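Local coordinates for protein transcription factor SKN7 (Chaetomium thermophilum, PDB 5D5W) that binds heat-shock element DNA through an HSF-type winged helix-turn-helix domain and probably regulates transcription in osmotic and oxidative stress responses, at residues S2-D14 and F90-R102. Sequence-based numbering, arbitrary orientation.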
loop_
_atom_site.group_PDB
_atom_site.type_symbol
_atom_site.label_atom_id
_atom_site.label_comp_id
_atom_site.label_asym_id
_atom_site.label_seq_id
_atom_site.Cartn_x
_atom_site.Cartn_y
_atom_site.Cartn_z
ATOM N N SER B 2 0.001 -5.193 -25.179
ATOM C CA SER B 2 0.580 -5.137 -23.799
ATOM C C SER B 2 -0.313 -5.875 -22.808
ATOM O O SER B 2 -1.484 -5.536 -22.654
ATOM C CB SER B 2 0.765 -3.685 -23.348
ATOM O OG SER B 2 1.527 -2.944 -24.292
ATOM N N ASP B 3 0.249 -6.875 -22.133
ATOM C CA ASP B 3 -0.526 -7.767 -21.261
ATOM C C ASP B 3 -1.194 -7.017 -20.107
ATOM O O ASP B 3 -2.379 -7.221 -19.818
ATOM C CB ASP B 3 0.385 -8.874 -20.714
ATOM C CG ASP B 3 -0.390 -10.037 -20.124
ATOM O OD1 ASP B 3 -1.102 -9.826 -19.118
ATOM O OD2 ASP B 3 -0.273 -11.166 -20.657
ATOM N N PHE B 4 -0.416 -6.152 -19.460
ATOM C CA PHE B 4 -0.877 -5.360 -18.315
ATOM C C PHE B 4 -2.036 -4.461 -18.695
ATOM O O PHE B 4 -3.034 -4.392 -17.983
ATOM C CB PHE B 4 0.277 -4.505 -17.763
ATOM C CG PHE B 4 -0.115 -3.587 -16.631
ATOM C CD1 PHE B 4 -0.279 -4.077 -15.344
ATOM C CD2 PHE B 4 -0.284 -2.230 -16.849
ATOM C CE1 PHE B 4 -0.633 -3.237 -14.302
ATOM C CE2 PHE B 4 -0.639 -1.385 -15.814
ATOM C CZ PHE B 4 -0.810 -1.892 -14.537
ATOM N N VAL B 5 -1.894 -3.771 -19.819
ATOM C CA VAL B 5 -2.871 -2.768 -20.211
ATOM C C VAL B 5 -4.194 -3.457 -20.548
ATOM O O VAL B 5 -5.268 -2.958 -20.203
ATOM C CB VAL B 5 -2.366 -1.912 -21.399
ATOM C CG1 VAL B 5 -3.385 -0.834 -21.745
ATOM C CG2 VAL B 5 -1.015 -1.282 -21.073
ATOM N N ARG B 6 -4.095 -4.606 -21.217
ATOM C CA ARG B 6 -5.254 -5.429 -21.554
ATOM C C ARG B 6 -6.006 -5.824 -20.294
ATOM O O ARG B 6 -7.216 -5.635 -20.205
ATOM C CB ARG B 6 -4.818 -6.687 -22.326
ATOM C CG ARG B 6 -5.816 -7.845 -22.301
ATOM C CD ARG B 6 -5.537 -8.867 -23.397
ATOM N NE ARG B 6 -4.114 -9.212 -23.516
ATOM C CZ ARG B 6 -3.474 -10.127 -22.783
ATOM N NH1 ARG B 6 -4.109 -10.821 -21.838
ATOM N NH2 ARG B 6 -2.176 -10.350 -22.994
ATOM N N LYS B 7 -5.275 -6.374 -19.330
ATOM C CA LYS B 7 -5.862 -6.796 -18.061
ATOM C C LYS B 7 -6.433 -5.624 -17.269
ATOM O O LYS B 7 -7.445 -5.762 -16.583
ATOM C CB LYS B 7 -4.829 -7.537 -17.216
ATOM C CG LYS B 7 -4.489 -8.917 -17.761
ATOM C CD LYS B 7 -4.270 -9.932 -16.643
ATOM C CE LYS B 7 -2.809 -10.319 -16.465
ATOM N NZ LYS B 7 -2.490 -11.537 -17.262
ATOM N N LEU B 8 -5.781 -4.474 -17.365
ATOM C CA LEU B 8 -6.263 -3.267 -16.721
ATOM C C LEU B 8 -7.597 -2.876 -17.342
ATOM O O LEU B 8 -8.587 -2.718 -16.644
ATOM C CB LEU B 8 -5.241 -2.148 -16.901
ATOM C CG LEU B 8 -5.489 -0.829 -16.187
ATOM C CD1 LEU B 8 -5.505 -1.037 -14.685
ATOM C CD2 LEU B 8 -4.411 0.167 -16.577
ATOM N N TYR B 9 -7.617 -2.756 -18.666
ATOM C CA TYR B 9 -8.830 -2.381 -19.391
ATOM C C TYR B 9 -10.003 -3.319 -19.105
ATOM O O TYR B 9 -11.121 -2.859 -18.894
ATOM C CB TYR B 9 -8.572 -2.351 -20.900
ATOM C CG TYR B 9 -9.665 -1.650 -21.676
ATOM C CD1 TYR B 9 -9.557 -0.299 -21.996
ATOM C CD2 TYR B 9 -10.818 -2.334 -22.080
ATOM C CE1 TYR B 9 -10.557 0.350 -22.703
ATOM C CE2 TYR B 9 -11.827 -1.691 -22.786
ATOM C CZ TYR B 9 -11.695 -0.351 -23.095
ATOM O OH TYR B 9 -12.691 0.294 -23.804
ATOM N N LYS B 10 -9.733 -4.624 -19.116
ATOM C CA LYS B 10 -10.761 -5.655 -18.913
ATOM C C LYS B 10 -11.325 -5.624 -17.492
ATOM O O LYS B 10 -12.511 -5.881 -17.272
ATOM C CB LYS B 10 -10.189 -7.047 -19.225
ATOM C CG LYS B 10 -11.250 -8.098 -19.530
ATOM C CD LYS B 10 -10.720 -9.253 -20.378
ATOM C CE LYS B 10 -9.918 -10.257 -19.561
ATOM N NZ LYS B 10 -9.547 -11.469 -20.358
ATOM N N MET B 11 -10.460 -5.299 -16.540
ATOM C CA MET B 11 -10.844 -5.098 -15.146
ATOM C C MET B 11 -11.873 -3.971 -15.057
ATOM O O MET B 11 -12.854 -4.051 -14.319
ATOM C CB MET B 11 -9.591 -4.720 -14.342
ATOM C CG MET B 11 -9.590 -5.065 -12.867
ATOM S SD MET B 11 -8.040 -4.498 -12.138
ATOM C CE MET B 11 -8.281 -2.731 -12.240
ATOM N N LEU B 12 -11.632 -2.917 -15.833
ATOM C CA LEU B 12 -12.496 -1.750 -15.854
ATOM C C LEU B 12 -13.732 -1.966 -16.731
ATOM O O LEU B 12 -14.672 -1.175 -16.683
ATOM C CB LEU B 12 -11.705 -0.533 -16.349
ATOM C CG LEU B 12 -10.655 0.030 -15.383
ATOM C CD1 LEU B 12 -9.585 0.826 -16.111
ATOM C CD2 LEU B 12 -11.324 0.889 -14.330
ATOM N N GLU B 13 -13.732 -3.038 -17.519
ATOM C CA GLU B 13 -14.836 -3.353 -18.427
ATOM C C GLU B 13 -15.959 -4.093 -17.684
ATOM O O GLU B 13 -16.988 -4.426 -18.277
ATOM C CB GLU B 13 -14.307 -4.206 -19.599
ATOM C CG GLU B 13 -15.014 -4.018 -20.937
ATOM C CD GLU B 13 -14.220 -4.571 -22.124
ATOM O OE1 GLU B 13 -14.303 -3.986 -23.230
ATOM O OE2 GLU B 13 -13.512 -5.589 -21.964
ATOM N N ASP B 14 -15.764 -4.335 -16.388
ATOM C CA ASP B 14 -16.653 -5.192 -15.601
ATOM C C ASP B 14 -17.426 -4.417 -14.524
ATOM O O ASP B 14 -16.824 -3.881 -13.592
ATOM C CB ASP B 14 -15.833 -6.301 -14.945
ATOM C CG ASP B 14 -16.697 -7.336 -14.263
ATOM O OD1 ASP B 14 -17.860 -7.023 -13.923
ATOM O OD2 ASP B 14 -16.203 -8.466 -14.067
ATOM N N PHE B 90 -4.911 5.799 -22.640
ATOM C CA PHE B 90 -5.776 4.799 -21.985
ATOM C C PHE B 90 -7.096 5.485 -21.663
ATOM O O PHE B 90 -7.182 6.251 -20.702
ATOM C CB PHE B 90 -5.111 4.284 -20.698
ATOM C CG PHE B 90 -5.839 3.146 -20.014
ATOM C CD1 PHE B 90 -5.785 1.855 -20.524
ATOM C CD2 PHE B 90 -6.528 3.355 -18.828
ATOM C CE1 PHE B 90 -6.429 0.804 -19.884
ATOM C CE2 PHE B 90 -7.168 2.307 -18.187
ATOM C CZ PHE B 90 -7.119 1.031 -18.715
ATOM N N ARG B 91 -8.109 5.241 -22.492
ATOM C CA ARG B 91 -9.438 5.819 -22.289
ATOM C C ARG B 91 -10.507 4.791 -22.566
ATOM O O ARG B 91 -10.259 3.793 -23.235
ATOM C CB ARG B 91 -9.671 7.004 -23.212
ATOM C CG ARG B 91 -8.501 7.948 -23.346
ATOM C CD ARG B 91 -8.989 9.285 -23.855
ATOM N NE ARG B 91 -7.903 10.088 -24.400
ATOM C CZ ARG B 91 -7.973 11.400 -24.621
ATOM N NH1 ARG B 91 -9.082 12.084 -24.334
ATOM N NH2 ARG B 91 -6.920 12.038 -25.128
ATOM N N ALA B 92 -11.708 5.064 -22.069
ATOM C CA ALA B 92 -12.823 4.116 -22.145
ATOM C C ALA B 92 -13.226 3.747 -23.582
ATOM O O ALA B 92 -13.531 2.585 -23.866
ATOM C CB ALA B 92 -14.020 4.668 -21.381
ATOM N N ASP B 93 -13.218 4.737 -24.474
ATOM C CA ASP B 93 -13.588 4.545 -25.886
ATOM C C ASP B 93 -12.388 4.180 -26.782
ATOM O O ASP B 93 -12.525 3.380 -27.709
ATOM C CB ASP B 93 -14.292 5.795 -26.429
ATOM C CG ASP B 93 -13.665 7.084 -25.929
ATOM O OD1 ASP B 93 -12.934 7.740 -26.708
ATOM O OD2 ASP B 93 -13.886 7.427 -24.742
ATOM N N ARG B 94 -11.223 4.765 -26.506
ATOM C CA ARG B 94 -9.992 4.469 -27.249
ATOM C C ARG B 94 -9.429 3.095 -26.871
ATOM O O ARG B 94 -8.347 2.995 -26.286
ATOM C CB ARG B 94 -8.937 5.551 -26.984
ATOM C CG ARG B 94 -9.318 6.951 -27.457
ATOM C CD ARG B 94 -8.925 7.205 -28.908
ATOM N NE ARG B 94 -9.013 8.625 -29.262
ATOM C CZ ARG B 94 -8.568 9.159 -30.401
ATOM N NH1 ARG B 94 -8.702 10.466 -30.615
ATOM N NH2 ARG B 94 -7.988 8.401 -31.331
ATOM N N LYS B 95 -10.165 2.043 -27.220
ATOM C CA LYS B 95 -9.797 0.665 -26.886
ATOM C C LYS B 95 -8.725 0.107 -27.825
ATOM O O LYS B 95 -8.052 -0.864 -27.488
ATOM C CB LYS B 95 -11.037 -0.236 -26.938
ATOM C CG LYS B 95 -10.792 -1.678 -26.503
ATOM C CD LYS B 95 -11.943 -2.596 -26.882
ATOM C CE LYS B 95 -11.473 -4.040 -27.016
ATOM N NZ LYS B 95 -10.767 -4.541 -25.803
ATOM N N ASP B 96 -8.584 0.700 -29.008
ATOM C CA ASP B 96 -7.581 0.249 -29.983
ATOM C C ASP B 96 -6.145 0.662 -29.608
ATOM O O ASP B 96 -5.182 -0.004 -29.998
ATOM C CB ASP B 96 -7.934 0.729 -31.404
ATOM C CG ASP B 96 -8.237 2.228 -31.480
ATOM O OD1 ASP B 96 -7.819 2.994 -30.583
ATOM O OD2 ASP B 96 -8.902 2.636 -32.456
ATOM N N ASN B 97 -6.010 1.739 -28.832
ATOM C CA ASN B 97 -4.697 2.295 -28.472
ATOM C C ASN B 97 -3.935 1.538 -27.382
ATOM O O ASN B 97 -3.026 2.100 -26.777
ATOM C CB ASN B 97 -4.849 3.765 -28.036
ATOM C CG ASN B 97 -4.869 4.726 -29.206
ATOM O OD1 ASN B 97 -4.041 4.637 -30.116
ATOM N ND2 ASN B 97 -5.802 5.666 -29.181
ATOM N N LEU B 98 -4.267 0.269 -27.147
ATOM C CA LEU B 98 -3.737 -0.452 -25.979
ATOM C C LEU B 98 -2.308 -0.984 -26.154
ATOM O O LEU B 98 -1.536 -1.030 -25.188
ATOM C CB LEU B 98 -4.691 -1.581 -25.554
ATOM C CG LEU B 98 -6.107 -1.180 -25.099
ATOM C CD1 LEU B 98 -6.762 -2.344 -24.371
ATOM C CD2 LEU B 98 -6.143 0.076 -24.232
ATOM N N ASP B 99 -1.948 -1.372 -27.374
ATOM C CA ASP B 99 -0.558 -1.728 -27.685
ATOM C C ASP B 99 0.268 -0.473 -28.001
ATOM O O ASP B 99 1.491 -0.550 -28.166
ATOM C CB ASP B 99 -0.503 -2.722 -28.846
ATOM C CG ASP B 99 -1.343 -3.957 -28.590
ATOM O OD1 ASP B 99 -1.355 -4.443 -27.439
ATOM O OD2 ASP B 99 -1.997 -4.436 -29.539
ATOM N N ASN B 100 -0.415 0.673 -28.070
ATOM C CA ASN B 100 0.213 1.986 -28.212
ATOM C C ASN B 100 0.553 2.607 -26.843
ATOM O O ASN B 100 0.708 3.824 -26.717
ATOM C CB ASN B 100 -0.729 2.908 -29.004
ATOM C CG ASN B 100 0.007 3.976 -29.791
ATOM O OD1 ASN B 100 1.051 3.718 -30.395
ATOM N ND2 ASN B 100 -0.548 5.182 -29.806
ATOM N N ILE B 101 0.649 1.757 -25.822
ATOM C CA ILE B 101 1.034 2.151 -24.473
ATOM C C ILE B 101 2.066 1.138 -23.990
ATOM O O ILE B 101 1.733 -0.041 -23.839
ATOM C CB ILE B 101 -0.177 2.107 -23.511
ATOM C CG1 ILE B 101 -1.219 3.162 -23.898
ATOM C CG2 ILE B 101 0.266 2.307 -22.064
ATOM C CD1 ILE B 101 -2.580 2.929 -23.272
ATOM N N ARG B 102 3.305 1.575 -23.757
ATOM C CA ARG B 102 4.329 0.673 -23.217
ATOM C C ARG B 102 5.568 1.377 -22.677
ATOM O O ARG B 102 5.833 2.535 -23.007
ATOM C CB ARG B 102 4.766 -0.354 -24.275
ATOM C CG ARG B 102 5.270 -1.672 -23.687
ATOM C CD ARG B 102 4.989 -2.856 -24.606
ATOM N NE ARG B 102 4.848 -4.118 -23.872
ATOM C CZ ARG B 102 4.454 -5.275 -24.412
ATOM N NH1 ARG B 102 4.357 -6.363 -23.651
ATOM N NH2 ARG B 102 4.153 -5.358 -25.707
#
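Tyr9 and Phe90 both hold CG trans to the backbone N (chi1 -166° and -174°), which brings the two rings together where helix 3-12 meets segment 90-102. The contact packs the first helix of the HSF-type DNA-binding domain, a winged helix-turn-helix fold, against the irregular chain that follows strand 82-86. Phe90 is buried: Leu8 CD2 sits over one ring face, 4.0 Å from the centroid in a CH-pi contact, while Leu12 CD1 meets the ring edge at CE2 (3.5 Å). Trp23, Phe30 and Phe64 extend this aromatic core. CE1 of Phe90 comes in turn to the edge of the Tyr9 ring, beside CD1. Farther out, the Tyr9 hydroxyl donates a hydrogen bond to Ala92 O, its 2.4 Å length unusually short and doubtful at this resolution. The Lys95 side chain runs at about a right angle to that of Tyr9, and Lys95 CG makes an off-centre CH-pi contact with the ring. A leucine in place of Tyr9 would probably take away the hydroxyl facing Ala92 O and the ring that Phe90 CE1 and Lys95 CG pack against. Nearer the helix start, Val5 splits its branches, CG1 meeting Leu98 CD2 (3.8 Å) and CG2 meeting Ile101 CG2 (3.9 Å). Arg102, which also packs on a DNA phosphate, turns one guanidinium face to Ser2 OG; that hydroxyl donates to Ile101 O at 2.9 Å, with a C=O...OG angle of 160°.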